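DR2417 (Deinococcus radiodurans, PDB 4XWW) is a metal-dependent ribonuclease of the RNase J family that probably processes and degrades RNA by 5'-3' exonuclease and possibly endonuclease action. Local coordinates at residues 22-27 against 68-73; 78-83 against 94-99; 176-181 against 188-193; 223-228 against 249-254. All coordinates share one frame; numbering follows the deposited sequence.

Interaction 1. Residues 22-27 against 68-73; sequences IPLGGM and DYLLEH
Ile22 meets Tyr69 at nearly a right angle, driving the end of its side chain against the phenol end of the ring. The methyl CD1 does the touching: it lies 3.3 Å from Tyr69 OH and 3.5 Å from Tyr69 CZ, with Tyr69 CE1 and CE2 somewhat farther off, so it meets the hydroxyl-bearing end at a slant. An extended Ile22 side chain (chi2 172°) carries that methyl out from the strand. Tyr69 answers with CG anti to its backbone N (chi1 -178°), which swings the ring out from the helix toward Ile22. On the opposite side of the ring plane His73 CD2 rests 3.5 Å above the Tyr69 plane, over its centre, so the aromatic group is held between an aliphatic tip and a histidine one helical turn on. Leu24 adds a second, purely aliphatic point. Its CD1 packs 3.9 Å from Leu70 CG, the two side chains crossing obliquely, while its other branch, CD2, reaches 4.3 Å from Tyr69 CB. Leu24 and Gly25 together face Ile34 in a classic beta bulge, where the chain turns a corner at Leu24. Helix 68-72 thus lies against the sheet of the metallo-beta-lactamase region: Leu24 also leans on Ile34 and Val36 of strand 34-39, Tyr69 on Arg38 and Ile43, Leu70 on Val45 of strand 42-46, and Val448 fills in beside Ile22, Leu24 and Tyr69.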
# COMPACT_ATOMS: atom_id res chain seq x y z
N ILE A 22 -31.10 -7.84 -3.93
CA ILE A 22 -30.03 -8.82 -3.91
C ILE A 22 -28.76 -8.21 -4.50
O ILE A 22 -28.56 -8.24 -5.71
CB ILE A 22 -30.43 -10.10 -4.69
CG1 ILE A 22 -31.81 -10.59 -4.24
CG2 ILE A 22 -29.36 -11.18 -4.54
CD1 ILE A 22 -32.39 -11.74 -5.07
N PRO A 23 -27.91 -7.63 -3.64
CA PRO A 23 -26.61 -7.13 -4.12
C PRO A 23 -25.75 -8.29 -4.61
O PRO A 23 -25.59 -9.26 -3.87
CB PRO A 23 -26.00 -6.48 -2.87
CG PRO A 23 -26.67 -7.15 -1.73
CD PRO A 23 -28.07 -7.45 -2.19
N LEU A 24 -25.22 -8.20 -5.83
CA LEU A 24 -24.31 -9.23 -6.31
C LEU A 24 -22.87 -8.73 -6.30
O LEU A 24 -21.93 -9.50 -6.47
CB LEU A 24 -24.69 -9.70 -7.72
CG LEU A 24 -25.99 -10.51 -7.83
CD1 LEU A 24 -26.29 -10.94 -9.29
CD2 LEU A 24 -25.98 -11.73 -6.88
N GLY A 25 -22.70 -7.43 -6.09
CA GLY A 25 -21.38 -6.84 -6.01
C GLY A 25 -21.53 -5.43 -5.50
O GLY A 25 -22.59 -4.84 -5.67
N GLY A 26 -20.48 -4.88 -4.90
CA GLY A 26 -20.48 -3.51 -4.43
C GLY A 26 -20.86 -3.32 -2.97
O GLY A 26 -20.81 -2.20 -2.45
N MET A 27 -21.24 -4.40 -2.30
CA MET A 27 -21.51 -4.37 -0.87
C MET A 27 -20.31 -4.95 -0.11
O MET A 27 -19.80 -6.00 -0.47
CB MET A 27 -22.76 -5.19 -0.53
CG MET A 27 -24.08 -4.52 -0.87
SD MET A 27 -24.45 -3.09 0.15
CE MET A 27 -26.17 -2.80 -0.34
N ASP A 68 -24.06 -16.19 -11.48
CA ASP A 68 -24.83 -17.43 -11.34
C ASP A 68 -26.32 -17.15 -11.15
O ASP A 68 -27.17 -17.79 -11.77
CB ASP A 68 -24.35 -18.26 -10.15
CG ASP A 68 -22.88 -18.59 -10.21
OD1 ASP A 68 -22.08 -17.68 -10.54
OD2 ASP A 68 -22.51 -19.75 -9.92
N TYR A 69 -26.63 -16.18 -10.29
CA TYR A 69 -28.03 -15.87 -10.00
C TYR A 69 -28.78 -15.41 -11.25
O TYR A 69 -29.89 -15.86 -11.51
CB TYR A 69 -28.14 -14.80 -8.91
CG TYR A 69 -29.57 -14.48 -8.54
CD1 TYR A 69 -30.26 -15.24 -7.60
CD2 TYR A 69 -30.24 -13.43 -9.15
CE1 TYR A 69 -31.58 -14.95 -7.27
CE2 TYR A 69 -31.53 -13.13 -8.82
CZ TYR A 69 -32.20 -13.88 -7.88
OH TYR A 69 -33.51 -13.57 -7.58
N LEU A 70 -28.16 -14.50 -12.02
CA LEU A 70 -28.80 -13.96 -13.22
C LEU A 70 -28.97 -15.02 -14.30
O LEU A 70 -29.96 -15.00 -15.04
CB LEU A 70 -27.98 -12.78 -13.77
CG LEU A 70 -27.87 -11.60 -12.81
CD1 LEU A 70 -27.09 -10.44 -13.42
CD2 LEU A 70 -29.26 -11.15 -12.44
N LEU A 71 -28.02 -15.94 -14.39
CA LEU A 71 -28.14 -17.05 -15.33
C LEU A 71 -29.31 -17.94 -14.98
O LEU A 71 -30.04 -18.38 -15.86
CB LEU A 71 -26.84 -17.87 -15.36
CG LEU A 71 -25.64 -17.09 -15.87
CD1 LEU A 71 -24.35 -17.82 -15.55
CD2 LEU A 71 -25.77 -16.87 -17.37
N GLU A 72 -29.49 -18.21 -13.69
CA GLU A 72 -30.58 -19.07 -13.26
C GLU A 72 -31.93 -18.45 -13.60
O GLU A 72 -32.88 -19.15 -13.93
CB GLU A 72 -30.49 -19.35 -11.76
CG GLU A 72 -31.71 -20.09 -11.23
CD GLU A 72 -31.60 -20.47 -9.77
OE1 GLU A 72 -30.46 -20.49 -9.25
OE2 GLU A 72 -32.64 -20.76 -9.14
N HIS A 73 -31.99 -17.13 -13.52
CA HIS A 73 -33.26 -16.41 -13.65
C HIS A 73 -33.30 -15.48 -14.86
O HIS A 73 -34.01 -14.47 -14.85
CB HIS A 73 -33.53 -15.61 -12.38
CG HIS A 73 -33.58 -16.45 -11.14
ND1 HIS A 73 -34.71 -17.12 -10.74
CD2 HIS A 73 -32.62 -16.72 -10.21
CE1 HIS A 73 -34.46 -17.76 -9.61
NE2 HIS A 73 -33.20 -17.53 -9.27

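Interaction 2. Residues 78-83 against 94-99; sequences KGWILT and PYIFAR
Trp80, which takes Phe97 onto its indole face, has its polar NE1 hydrogen-bonded to the backbone O of Asp47, a bond that ties down the pyrrole side of the ring and limits how it can turn. Contact with helix 93-97 falls mainly on the six-membered ring. Phe97 comes in edge-on: its CE1 stands 3.5 Å above the indole plane, nearer the ring's margin than its centre, and 3.6 Å from Trp80 CE3. This is a T-shaped pair, with the six-membered ring of Trp80 and the Phe97 ring at 85° and their centroids 5.0 Å apart. Farther along the indole, Ile96 brings its CG2 methyl obliquely to the outer end, 3.6 Å from Trp80 CH2. That branch is anti to the backbone N of Ile96. Trp80 itself holds chi1 at -127°, well off a staggered value, consistent with a ring placed by its surroundings. Val45, Leu100, Val103 and Val105 also pack on Trp80, and the strand it belongs to, 77-82, lies in the sheet between 42-46 and 104-107. All three touching residues are buried, so strand and helix are joined here by aromatic and aliphatic contact, and the indole N-H entering this core has its acceptor in Asp47.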
# COMPACT_ATOMS: atom_id res chain seq x y z
N LYS A 78 -36.02 -7.99 -16.76
CA LYS A 78 -36.82 -7.09 -17.57
C LYS A 78 -35.98 -5.97 -18.15
O LYS A 78 -36.35 -5.36 -19.15
CB LYS A 78 -37.96 -6.49 -16.74
CG LYS A 78 -39.00 -7.51 -16.33
CD LYS A 78 -39.59 -8.18 -17.57
CE LYS A 78 -40.22 -9.50 -17.21
NZ LYS A 78 -40.72 -10.24 -18.41
N GLY A 79 -34.84 -5.71 -17.53
CA GLY A 79 -33.98 -4.64 -18.01
C GLY A 79 -32.92 -4.19 -17.04
O GLY A 79 -32.79 -4.72 -15.94
N TRP A 80 -32.18 -3.16 -17.46
CA TRP A 80 -31.03 -2.68 -16.76
C TRP A 80 -31.09 -1.17 -16.59
O TRP A 80 -31.57 -0.46 -17.48
CB TRP A 80 -29.76 -3.05 -17.54
CG TRP A 80 -28.70 -3.79 -16.74
CD1 TRP A 80 -27.81 -3.26 -15.85
CD2 TRP A 80 -28.42 -5.20 -16.79
NE1 TRP A 80 -27.00 -4.24 -15.34
CE2 TRP A 80 -27.35 -5.44 -15.91
CE3 TRP A 80 -28.97 -6.28 -17.50
CZ2 TRP A 80 -26.81 -6.71 -15.71
CZ3 TRP A 80 -28.43 -7.54 -17.30
CH2 TRP A 80 -27.36 -7.75 -16.41
N ILE A 81 -30.60 -0.70 -15.45
CA ILE A 81 -30.35 0.70 -15.16
C ILE A 81 -28.85 0.91 -15.03
O ILE A 81 -28.19 0.18 -14.29
CB ILE A 81 -31.03 1.14 -13.85
CG1 ILE A 81 -32.55 1.04 -13.97
CG2 ILE A 81 -30.61 2.55 -13.44
CD1 ILE A 81 -33.22 1.19 -12.64
N LEU A 82 -28.30 1.90 -15.76
CA LEU A 82 -26.88 2.24 -15.63
C LEU A 82 -26.76 3.66 -15.05
O LEU A 82 -27.15 4.62 -15.71
CB LEU A 82 -26.17 2.16 -16.99
CG LEU A 82 -26.27 0.83 -17.73
CD1 LEU A 82 -25.37 0.87 -18.96
CD2 LEU A 82 -25.82 -0.29 -16.79
N THR A 83 -26.21 3.78 -13.84
CA THR A 83 -26.24 5.06 -13.13
C THR A 83 -25.20 6.07 -13.62
O THR A 83 -25.44 7.27 -13.59
CB THR A 83 -26.08 4.90 -11.59
OG1 THR A 83 -24.81 4.28 -11.29
CG2 THR A 83 -27.23 4.05 -10.99
N PRO A 94 -19.41 -5.99 -20.63
CA PRO A 94 -19.05 -6.89 -21.74
C PRO A 94 -19.12 -8.36 -21.36
O PRO A 94 -19.62 -9.19 -22.11
CB PRO A 94 -17.61 -6.48 -22.06
CG PRO A 94 -17.51 -5.09 -21.61
CD PRO A 94 -18.36 -4.98 -20.39
N TYR A 95 -18.62 -8.67 -20.17
CA TYR A 95 -18.61 -10.04 -19.66
C TYR A 95 -20.01 -10.53 -19.29
O TYR A 95 -20.39 -11.66 -19.60
CB TYR A 95 -17.67 -10.14 -18.47
CG TYR A 95 -16.29 -9.60 -18.80
CD1 TYR A 95 -16.00 -8.25 -18.61
CD2 TYR A 95 -15.31 -10.42 -19.33
CE1 TYR A 95 -14.74 -7.75 -18.93
CE2 TYR A 95 -14.05 -9.92 -19.65
CZ TYR A 95 -13.78 -8.59 -19.44
OH TYR A 95 -12.54 -8.08 -19.76
N ILE A 96 -20.78 -9.66 -18.64
CA ILE A 96 -22.14 -9.99 -18.22
C ILE A 96 -23.12 -10.06 -19.41
O ILE A 96 -23.84 -11.06 -19.57
CB ILE A 96 -22.65 -8.96 -17.16
CG1 ILE A 96 -21.77 -9.00 -15.90
CG2 ILE A 96 -24.14 -9.19 -16.85
CD1 ILE A 96 -21.89 -7.80 -14.99
N PHE A 97 -23.15 -9.02 -20.25
CA PHE A 97 -24.13 -8.99 -21.36
C PHE A 97 -23.92 -10.14 -22.35
O PHE A 97 -24.87 -10.61 -22.96
CB PHE A 97 -24.09 -7.65 -22.12
CG PHE A 97 -24.70 -6.49 -21.37
CD1 PHE A 97 -25.52 -6.69 -20.27
CD2 PHE A 97 -24.47 -5.19 -21.80
CE1 PHE A 97 -26.09 -5.61 -19.59
CE2 PHE A 97 -25.02 -4.10 -21.13
CZ PHE A 97 -25.84 -4.31 -20.02
N ALA A 98 -22.67 -10.59 -22.52
CA ALA A 98 -22.40 -11.67 -23.48
C ALA A 98 -23.06 -12.99 -23.07
O ALA A 98 -23.32 -13.84 -23.92
CB ALA A 98 -20.90 -11.87 -23.64
N ARG A 99 -23.36 -13.13 -21.79
CA ARG A 99 -23.90 -14.39 -21.28
C ARG A 99 -25.41 -14.36 -21.01
O ARG A 99 -25.98 -15.36 -20.58
CB ARG A 99 -23.15 -14.79 -20.01
CG ARG A 99 -21.64 -14.91 -20.20
CD ARG A 99 -21.02 -15.75 -19.10
NE ARG A 99 -21.59 -17.09 -19.07
CZ ARG A 99 -21.39 -17.98 -18.11
NH1 ARG A 99 -20.63 -17.68 -17.06
NH2 ARG A 99 -21.96 -19.18 -18.18

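Interaction 3. Residues 176-181 against 188-193; sequences FKIDPD and IVSDLE
Ile178 and Leu192 make the apolar part of the first shell, Ile178 CG2 lying 3.8 Å from Leu192 CD1 as the two side chains pass at a slant. With CG1 of Ile178 beside the backbone N (chi1 -52°), the CG2 methyl falls anti to N and is the one offered to Leu192. Farther along, Val189 CG1 approaches the backbone O of Pro180 at 3.9 Å. A sound polar link goes through water 1, which donates to Asp179 O at 2.7 Å and accepts from Ser190 N at 2.8 Å, bridging the two backbones. Ser190 OG points at the same loop, but its hydrogen-bond partner is Thr152 OG1, and that hydroxyl also bonds Lys177 O and Asp179 N; one threonine therefore joins both segments. The touching parts, 177-180 and 189-192, run 108° apart end to end in the connection of the metallo-beta-lactamase fold between strand 168-172 and helix 192-201. Segment 176-181 follows directly on Asp175, a zinc ligand in crystals of this protein, and Asp191 is the N-cap of the helix, its OD1 accepting from Arg194 N. A second shell fixes the bend at 179-181. Asp179 OD1 takes Asp181 N at 3.0 Å, 35° out of the carboxylate plane, an Asx turn, and also meets Ser221 OG. Its other oxygen, OD2, forms a salt bridge with Lys177 NZ at 2.9 Å and accepts from Glu222 N. Lys177 NZ has a further partner in Pro220 O, its side chain passing about 4 Å from Ala378 and Gly380, while Phe176 N is hydrogen-bonded to OD2 of Asp209, the predicted proton donor.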
# COMPACT_ATOMS: atom_id res chain seq x y z
N PHE A 176 -22.33 9.63 -5.25
CA PHE A 176 -22.59 11.07 -5.25
C PHE A 176 -21.78 11.88 -4.26
O PHE A 176 -21.30 11.35 -3.25
CB PHE A 176 -24.07 11.35 -4.96
CG PHE A 176 -24.43 11.29 -3.49
CD1 PHE A 176 -24.60 10.06 -2.87
CD2 PHE A 176 -24.59 12.45 -2.74
CE1 PHE A 176 -24.95 9.99 -1.51
CE2 PHE A 176 -24.96 12.39 -1.39
CZ PHE A 176 -25.12 11.15 -0.76
N LYS A 177 -21.68 13.17 -4.55
CA LYS A 177 -21.35 14.20 -3.57
C LYS A 177 -22.41 15.27 -3.72
O LYS A 177 -23.23 15.20 -4.65
CB LYS A 177 -19.96 14.79 -3.83
CG LYS A 177 -19.92 15.52 -5.19
CD LYS A 177 -18.53 16.05 -5.58
CE LYS A 177 -18.03 17.08 -4.60
NZ LYS A 177 -16.94 17.90 -5.26
N ILE A 178 -22.45 16.27 -2.84
CA ILE A 178 -23.36 17.38 -3.07
C ILE A 178 -22.51 18.61 -3.36
O ILE A 178 -22.18 19.38 -2.46
CB ILE A 178 -24.31 17.65 -1.88
CG1 ILE A 178 -25.01 16.35 -1.49
CG2 ILE A 178 -25.39 18.71 -2.29
CD1 ILE A 178 -25.91 16.44 -0.25
N ASP A 179 -22.19 18.78 -4.63
CA ASP A 179 -21.37 19.91 -5.05
C ASP A 179 -22.25 21.07 -5.49
O ASP A 179 -23.03 20.95 -6.44
CB ASP A 179 -20.44 19.50 -6.19
CG ASP A 179 -19.27 20.47 -6.37
OD1 ASP A 179 -19.44 21.68 -6.12
OD2 ASP A 179 -18.19 20.02 -6.77
N PRO A 180 -22.14 22.20 -4.79
CA PRO A 180 -23.01 23.33 -5.15
C PRO A 180 -22.65 23.99 -6.49
O PRO A 180 -23.47 24.72 -7.04
CB PRO A 180 -22.82 24.32 -3.98
CG PRO A 180 -21.59 23.90 -3.29
CD PRO A 180 -21.41 22.43 -3.53
N ASP A 181 -21.45 23.72 -7.00
CA ASP A 181 -21.02 24.31 -8.26
C ASP A 181 -19.80 23.56 -8.81
O ASP A 181 -18.69 23.75 -8.33
CB ASP A 181 -20.69 25.80 -8.07
CG ASP A 181 -20.21 26.46 -9.36
OD1 ASP A 181 -20.35 25.86 -10.45
OD2 ASP A 181 -19.70 27.60 -9.26
N ILE A 188 -25.11 22.62 -13.59
CA ILE A 188 -25.27 21.29 -13.02
C ILE A 188 -25.34 21.32 -11.50
O ILE A 188 -24.43 21.85 -10.85
CB ILE A 188 -24.13 20.36 -13.44
CG1 ILE A 188 -24.12 20.24 -14.96
CG2 ILE A 188 -24.34 18.98 -12.81
CD1 ILE A 188 -22.83 19.70 -15.52
N VAL A 189 -26.41 20.76 -10.94
CA VAL A 189 -26.55 20.64 -9.48
C VAL A 189 -27.34 19.39 -9.11
O VAL A 189 -28.16 18.90 -9.90
CB VAL A 189 -27.26 21.86 -8.81
CG1 VAL A 189 -26.45 23.13 -8.96
CG2 VAL A 189 -28.74 22.04 -9.33
N SER A 190 -27.09 18.87 -7.91
CA SER A 190 -27.86 17.72 -7.44
C SER A 190 -29.33 18.09 -7.28
O SER A 190 -29.67 19.19 -6.84
CB SER A 190 -27.31 17.18 -6.11
OG SER A 190 -25.97 16.74 -6.26
N ASP A 191 -30.21 17.17 -7.63
CA ASP A 191 -31.65 17.43 -7.52
C ASP A 191 -32.17 17.23 -6.09
O ASP A 191 -32.93 16.30 -5.82
CB ASP A 191 -32.41 16.54 -8.51
CG ASP A 191 -33.79 17.07 -8.82
OD1 ASP A 191 -34.29 17.92 -8.03
OD2 ASP A 191 -34.38 16.65 -9.84
N LEU A 192 -31.81 18.13 -5.19
CA LEU A 192 -32.20 17.95 -3.79
C LEU A 192 -33.69 18.22 -3.59
O LEU A 192 -34.29 17.72 -2.65
CB LEU A 192 -31.36 18.85 -2.87
CG LEU A 192 -29.87 18.53 -2.86
CD1 LEU A 192 -29.14 19.40 -1.85
CD2 LEU A 192 -29.65 17.05 -2.58
N GLU A 193 -34.26 19.03 -4.48
CA GLU A 193 -35.71 19.26 -4.49
C GLU A 193 -36.43 17.92 -4.68
O GLU A 193 -37.39 17.61 -3.97
CB GLU A 193 -36.06 20.24 -5.61
CG GLU A 193 -37.52 20.59 -5.73
CD GLU A 193 -37.79 21.55 -6.88
OE1 GLU A 193 -37.31 21.28 -8.00
OE2 GLU A 193 -38.47 22.57 -6.66
O HOH W 1 -25.25 19.61 -5.89
O HOH W 2 -22.74 21.55 -9.12
O HOH W 3 -22.57 23.54 -11.56

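Interaction 4. Residues 223-228 against 249-254; sequences AEIARN and VYRIQN
Ala226 and Asn254 mark the tight part of this helix-helix contact. Their CA atoms are 6.0 Å apart, and Ala226 CB sits 3.8 Å from Asn254 CB and 4.0 Å from Asn254 ND2. Ala226 contributes just its methyl, set against Asn254 CB and the amide, which lets helices 222-234 and 249-261 approach closely here. The amide takes its ND2 on to Val182 O. Beside this, Ile225 lays CG2 over one face of the Arg251 guanidinium, 3.9 Å from NE. Arg251 reaches that place by starting with CG anti to its backbone N (chi1 -175°) and then folding at chi2 and chi3. The other flank of helix 222-234 is looser: Arg227 is exposed, and Glu224 OE2 and Asn228 ND2 make a weak 3.5 Å bond, Arg375 O being a further partner of ND2. Between 223-228 and 249-254 the contact is van der Waals in kind. Glu222, just before 223-228 on the same helix, takes Arg251 NE through OE1, so a salt bridge also ties the helices, while NH1 bonds Ser343 OG and ND1 of His377, predicted to bind substrate. The buried positive charge is probably balanced by the Glu222 carboxylate, and the arginine could help orient the His377 imidazole.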
# COMPACT_ATOMS: atom_id res chain seq x y z
N ALA A 223 -15.46 23.87 -7.84
CA ALA A 223 -15.20 25.27 -8.15
C ALA A 223 -14.02 25.79 -7.32
O ALA A 223 -13.22 26.58 -7.80
CB ALA A 223 -16.46 26.13 -7.94
N GLU A 224 -13.90 25.31 -6.08
CA GLU A 224 -12.78 25.70 -5.23
C GLU A 224 -11.48 25.11 -5.75
O GLU A 224 -10.45 25.78 -5.79
CB GLU A 224 -13.00 25.26 -3.78
CG GLU A 224 -11.91 25.79 -2.87
CD GLU A 224 -11.72 24.97 -1.61
OE1 GLU A 224 -12.69 24.33 -1.16
OE2 GLU A 224 -10.59 24.99 -1.07
N ILE A 225 -11.51 23.84 -6.13
CA ILE A 225 -10.32 23.20 -6.70
C ILE A 225 -9.88 23.95 -7.97
O ILE A 225 -8.70 24.16 -8.17
CB ILE A 225 -10.56 21.71 -7.04
CG1 ILE A 225 -11.06 20.94 -5.81
CG2 ILE A 225 -9.29 21.07 -7.65
CD1 ILE A 225 -10.20 21.11 -4.55
N ALA A 226 -10.82 24.35 -8.82
CA ALA A 226 -10.48 25.10 -10.04
C ALA A 226 -9.81 26.43 -9.70
O ALA A 226 -8.82 26.82 -10.34
CB ALA A 226 -11.74 25.33 -10.90
N ARG A 227 -10.35 27.14 -8.71
CA ARG A 227 -9.75 28.39 -8.25
C ARG A 227 -8.32 28.16 -7.75
O ARG A 227 -7.38 28.92 -8.07
CB ARG A 227 -10.58 29.03 -7.14
CG ARG A 227 -11.85 29.72 -7.63
CD ARG A 227 -12.44 30.60 -6.53
NE ARG A 227 -12.90 29.81 -5.39
CZ ARG A 227 -14.10 29.25 -5.32
NH1 ARG A 227 -14.96 29.41 -6.32
NH2 ARG A 227 -14.44 28.54 -4.25
N ASN A 228 -8.14 27.09 -6.98
CA ASN A 228 -6.83 26.76 -6.45
C ASN A 228 -5.82 26.43 -7.56
O ASN A 228 -4.65 26.86 -7.51
CB ASN A 228 -6.93 25.60 -5.46
CG ASN A 228 -7.67 25.99 -4.19
OD1 ASN A 228 -7.97 27.16 -3.98
ND2 ASN A 228 -7.93 25.00 -3.32
N VAL A 249 -14.22 14.77 -16.04
CA VAL A 249 -14.54 15.75 -17.05
C VAL A 249 -14.71 17.16 -16.50
O VAL A 249 -14.26 18.10 -17.13
CB VAL A 249 -15.82 15.36 -17.83
CG1 VAL A 249 -16.08 16.37 -18.93
CG2 VAL A 249 -15.67 13.95 -18.42
N TYR A 250 -15.37 17.31 -15.34
CA TYR A 250 -15.49 18.66 -14.78
C TYR A 250 -14.12 19.29 -14.49
O TYR A 250 -13.86 20.43 -14.87
CB TYR A 250 -16.29 18.67 -13.48
CG TYR A 250 -17.69 18.13 -13.60
CD1 TYR A 250 -18.49 18.42 -14.71
CD2 TYR A 250 -18.21 17.34 -12.60
CE1 TYR A 250 -19.80 17.90 -14.80
CE2 TYR A 250 -19.49 16.84 -12.67
CZ TYR A 250 -20.28 17.12 -13.76
OH TYR A 250 -21.55 16.58 -13.79
N ARG A 251 -13.29 18.55 -13.76
CA ARG A 251 -11.91 18.96 -13.45
C ARG A 251 -11.14 19.37 -14.71
O ARG A 251 -10.53 20.45 -14.77
CB ARG A 251 -11.19 17.81 -12.74
CG ARG A 251 -9.75 18.10 -12.23
CD ARG A 251 -9.72 18.82 -10.88
NE ARG A 251 -10.54 18.16 -9.87
CZ ARG A 251 -10.18 17.12 -9.12
NH1 ARG A 251 -8.94 16.60 -9.22
NH2 ARG A 251 -11.06 16.63 -8.24
N ILE A 252 -11.17 18.50 -15.72
CA ILE A 252 -10.43 18.77 -16.94
C ILE A 252 -11.01 19.98 -17.68
O ILE A 252 -10.26 20.83 -18.15
CB ILE A 252 -10.41 17.55 -17.86
CG1 ILE A 252 -9.63 16.42 -17.16
CG2 ILE A 252 -9.73 17.90 -19.17
CD1 ILE A 252 -9.74 15.05 -17.83
N GLN A 253 -12.33 20.09 -17.76
CA GLN A 253 -12.91 21.25 -18.44
C GLN A 253 -12.49 22.54 -17.74
O GLN A 253 -12.10 23.52 -18.38
CB GLN A 253 -14.44 21.18 -18.49
CG GLN A 253 -15.07 22.43 -19.10
CD GLN A 253 -14.83 22.55 -20.60
OE1 GLN A 253 -14.87 21.56 -21.33
NE2 GLN A 253 -14.60 23.77 -21.08
N ASN A 254 -12.56 22.54 -16.41
CA ASN A 254 -12.15 23.73 -15.67
C ASN A 254 -10.67 24.06 -15.90
O ASN A 254 -10.30 25.23 -15.97
CB ASN A 254 -12.46 23.56 -14.18
CG ASN A 254 -13.96 23.55 -13.89
OD1 ASN A 254 -14.76 24.12 -14.64
ND2 ASN A 254 -14.34 22.92 -12.78

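The contacts form two touching pairs. Interactions 1 and 2 have centres 12 Å apart and pack against the same sheet, with Leu70 CD1 4.0 Å from Trp80 CH2. Interactions 3 and 4 have centres 16 Å apart and meet through Ile188 CD1 and Tyr250 CE1 at 3.6 Å, which joins the 176-193 loop to the helix carrying Arg251. Interactions 1 and 4 lie on opposite sides of the chain's centre, their own centres 37 Å apart. The side chains of Lys177, Arg251 and Trp80 are about 10, 13 and 14 Å from a bound zinc ion, and the nearest atoms of every contact lie within about 10 Å of the bound RNA.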